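Local coordinates for KLLA0E08119p (Kluyveromyces lactis, PDB 3VA7), which probably catalyses the biotin- and ATP-dependent carboxylation of urea to urea-1-carboxylate, the deposited piece holding the biotin carboxylase, carboxyltransferase and biotin-carrier domains, at residues G614-R619 with D625-N630. Residues are numbered along the deposited sequence; the frame is centred on the assembly and turned at random.
Sequences GGYNGR and DVLFLN
OD2 of Asp-625 is gripped twice: NH1 of Arg-619 reaches it at 2.7 Å with an N-H...O angle of 169°, and the backbone N of Lys-622, in the short connection between the two segments, gives it a second hydrogen bond. The other oxygen, OD1, takes NH2 of Arg-619, also at 2.7 Å. Both bonds use the syn sides of the carboxylate and lie close to the guanidinium plane, and the two planes are only 19° apart, so this is an end-on, two-nitrogen salt bridge that holds both flat groups against rotation. The arginine chain bends at chi2 on its way to the carboxylate. Without the guanidinium, as with an alanine here, the buried carboxylate would probably lack the charge that pairs with it and be less restrained in its rotation, with the Lys-622 N bond still on OD2.

The ring of Tyr-616 touches both Asp-625 and Leu-627, while the guanidinium carbon CZ of Arg-619 sits at its edge, in the ring plane. Its CE2 comes 3.4 Å from Asp-625 OD1, with ring and carboxylate planes inclined at 47°, while CD1 meets Leu-627 CG at 3.9 Å. Leu-627 CD1 sits over one ring face, displaced toward the rim. With CG anti to the backbone N, the ring projects from the loop toward 625-627.

Tyr-616 also opens a type I' turn closed by the bond from Arg-619 N to Tyr-616 O (3.2 Å). Asp-625 and Leu-627 pair through their backbones with strand 477-480. The side chains of the turn's first and last residues thus meet Asp-625, which leads into the strand, and Tyr-616 also meets Leu-627 on it: a type I' turn in the loop that leads into edge strand 626-628 of the antiparallel sheet in the carboxyltransferase domain.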
ATOM      1  N   GLY A 614       4.290   2.396   0.981  1.00 30.57           N
ATOM      2  CA  GLY A 614       5.636   2.915   0.826  1.00 32.50           C
ATOM      3  C   GLY A 614       6.414   2.075  -0.146  1.00 33.68           C
ATOM      4  O   GLY A 614       5.851   1.219  -0.822  1.00 33.74           O
ATOM      5  N   GLY A 615       7.713   2.345  -0.234  1.00 34.93           N
ATOM      6  CA  GLY A 615       8.612   1.614  -1.149  1.00 34.36           C
ATOM      7  C   GLY A 615       8.210   1.662  -2.606  1.00 34.10           C
ATOM      8  O   GLY A 615       7.662   2.647  -3.081  1.00 33.61           O
ATOM      9  N   TYR A 616       8.544   0.603  -3.327  1.00 34.97           N
ATOM     10  CA  TYR A 616       8.063   0.396  -4.687  1.00 35.90           C
ATOM     11  C   TYR A 616       6.638  -0.189  -4.640  1.00 36.81           C
ATOM     12  O   TYR A 616       6.397  -1.403  -4.496  1.00 36.36           O
ATOM     13  CB  TYR A 616       9.007  -0.478  -5.508  1.00 35.44           C
ATOM     14  CG  TYR A 616       8.580  -0.518  -6.942  1.00 39.06           C
ATOM     15  CD1 TYR A 616       8.858   0.556  -7.817  1.00 41.03           C
ATOM     16  CD2 TYR A 616       7.844  -1.602  -7.430  1.00 41.36           C
ATOM     17  CE1 TYR A 616       8.422   0.525  -9.133  1.00 43.75           C
ATOM     18  CE2 TYR A 616       7.405  -1.644  -8.732  1.00 43.76           C
ATOM     19  CZ  TYR A 616       7.695  -0.587  -9.585  1.00 45.49           C
ATOM     20  OH  TYR A 616       7.233  -0.667 -10.888  1.00 48.04           O
ATOM     21  N   ASN A 617       5.690   0.729  -4.735  1.00 38.12           N
ATOM     22  CA  ASN A 617       4.292   0.390  -4.687  1.00 38.72           C
ATOM     23  C   ASN A 617       3.907  -0.597  -3.589  1.00 36.99           C
ATOM     24  O   ASN A 617       3.218  -1.597  -3.832  1.00 37.13           O
ATOM     25  CB  ASN A 617       3.792  -0.094  -6.061  1.00 39.47           C
ATOM     26  CG  ASN A 617       2.252  -0.032  -6.155  1.00 44.22           C
ATOM     27  OD1 ASN A 617       1.630  -0.895  -6.794  1.00 47.33           O
ATOM     28  ND2 ASN A 617       1.628   0.989  -5.476  1.00 45.22           N
ATOM     29  N   GLY A 618       4.351  -0.319  -2.381  1.00 35.50           N
ATOM     30  CA  GLY A 618       3.922  -1.122  -1.230  1.00 33.77           C
ATOM     31  C   GLY A 618       4.377  -2.564  -1.103  1.00 32.88           C
ATOM     32  O   GLY A 618       3.834  -3.284  -0.261  1.00 33.29           O
ATOM     33  N   ARG A 619       5.376  -3.002  -1.873  1.00 32.05           N
ATOM     34  CA  ARG A 619       5.775  -4.434  -1.848  1.00 32.72           C
ATOM     35  C   ARG A 619       7.236  -4.680  -2.211  1.00 32.33           C
ATOM     36  O   ARG A 619       7.907  -3.789  -2.721  1.00 31.98           O
ATOM     37  CB  ARG A 619       4.914  -5.295  -2.809  1.00 31.86           C
ATOM     38  CG  ARG A 619       4.914  -4.781  -4.256  1.00 34.02           C
ATOM     39  CD  ARG A 619       4.799  -5.870  -5.354  1.00 36.45           C
ATOM     40  NE  ARG A 619       4.803  -5.270  -6.703  1.00 39.58           N
ATOM     41  CZ  ARG A 619       5.897  -5.103  -7.470  1.00 41.57           C
ATOM     42  NH1 ARG A 619       7.115  -5.482  -7.027  1.00 41.61           N
ATOM     43  NH2 ARG A 619       5.794  -4.532  -8.674  1.00 34.96           N
ATOM     44  N   ASP A 625      10.074  -5.309 -12.721  1.00 45.36           N
ATOM     45  CA  ASP A 625      10.049  -3.921 -12.187  1.00 45.01           C
ATOM     46  C   ASP A 625      11.148  -3.024 -12.735  1.00 44.65           C
ATOM     47  O   ASP A 625      12.209  -3.495 -13.122  1.00 44.17           O
ATOM     48  CB  ASP A 625      10.112  -3.869 -10.655  1.00 45.38           C
ATOM     49  CG  ASP A 625       8.906  -4.491  -9.986  1.00 46.95           C
ATOM     50  OD1 ASP A 625       7.787  -4.430 -10.562  1.00 46.13           O
ATOM     51  OD2 ASP A 625       9.102  -5.047  -8.873  1.00 48.40           O
ATOM     52  N   VAL A 626      10.878  -1.717 -12.717  1.00 45.33           N
ATOM     53  CA  VAL A 626      11.752  -0.678 -13.237  1.00 44.92           C
ATOM     54  C   VAL A 626      11.863   0.498 -12.256  1.00 46.69           C
ATOM     55  O   VAL A 626      10.932   1.298 -12.118  1.00 47.57           O
ATOM     56  CB  VAL A 626      11.190  -0.149 -14.571  1.00 44.96           C
ATOM     57  CG1 VAL A 626      11.835   1.165 -14.983  1.00 42.48           C
ATOM     58  CG2 VAL A 626      11.272  -1.234 -15.694  1.00 43.25           C
ATOM     59  N   LEU A 627      13.021   0.664 -11.619  1.00 47.33           N
ATOM     60  CA  LEU A 627      13.162   1.716 -10.631  1.00 47.45           C
ATOM     61  C   LEU A 627      14.015   2.862 -11.087  1.00 48.13           C
ATOM     62  O   LEU A 627      15.118   2.658 -11.556  1.00 48.59           O
ATOM     63  CB  LEU A 627      13.733   1.134  -9.348  1.00 47.30           C
ATOM     64  CG  LEU A 627      12.747   0.395  -8.449  1.00 45.82           C
ATOM     65  CD1 LEU A 627      12.437  -1.006  -8.969  1.00 44.11           C
ATOM     66  CD2 LEU A 627      13.356   0.328  -7.087  1.00 44.32           C
ATOM     67  N   PHE A 628      13.501   4.064 -10.872  1.00 49.01           N
ATOM     68  CA  PHE A 628      14.072   5.302 -11.360  1.00 50.32           C
ATOM     69  C   PHE A 628      15.069   5.896 -10.407  1.00 52.06           C
ATOM     70  O   PHE A 628      14.875   5.794  -9.188  1.00 52.12           O
ATOM     71  CB  PHE A 628      12.949   6.316 -11.686  1.00 50.08           C
ATOM     72  CG  PHE A 628      12.268   6.007 -12.976  1.00 49.89           C
ATOM     73  CD1 PHE A 628      11.219   5.083 -13.018  1.00 50.96           C
ATOM     74  CD2 PHE A 628      12.749   6.530 -14.164  1.00 48.28           C
ATOM     75  CE1 PHE A 628      10.626   4.723 -14.233  1.00 50.35           C
ATOM     76  CE2 PHE A 628      12.174   6.190 -15.371  1.00 48.69           C
ATOM     77  CZ  PHE A 628      11.114   5.273 -15.409  1.00 49.77           C
ATOM     78  N   LEU A 629      16.127   6.519 -10.959  1.00 53.55           N
ATOM     79  CA  LEU A 629      17.179   7.150 -10.150  1.00 55.12           C
ATOM     80  C   LEU A 629      17.087   8.648 -10.228  1.00 57.29           C
ATOM     81  O   LEU A 629      16.179   9.170 -10.862  1.00 57.61           O
ATOM     82  CB  LEU A 629      18.566   6.732 -10.598  1.00 54.31           C
ATOM     83  CG  LEU A 629      18.939   5.261 -10.717  1.00 53.46           C
ATOM     84  CD1 LEU A 629      20.458   5.207 -10.823  1.00 52.00           C
ATOM     85  CD2 LEU A 629      18.421   4.403  -9.545  1.00 51.48           C
ATOM     86  N   ASN A 630      18.054   9.329  -9.619  1.00 59.86           N
ATOM     87  CA  ASN A 630      18.041  10.772  -9.487  1.00 62.73           C
ATOM     88  C   ASN A 630      19.311  11.405 -10.096  1.00 65.23           C
ATOM     89  O   ASN A 630      20.122  12.004  -9.370  1.00 65.61           O
ATOM     90  CB  ASN A 630      17.891  11.110  -7.995  1.00 62.35           C
ATOM     91  CG  ASN A 630      18.182  12.579  -7.667  1.00 64.07           C
ATOM     92  OD1 ASN A 630      18.009  13.470  -8.515  1.00 67.80           O
ATOM     93  ND2 ASN A 630      18.615  12.840  -6.421  1.00 62.28           N
TER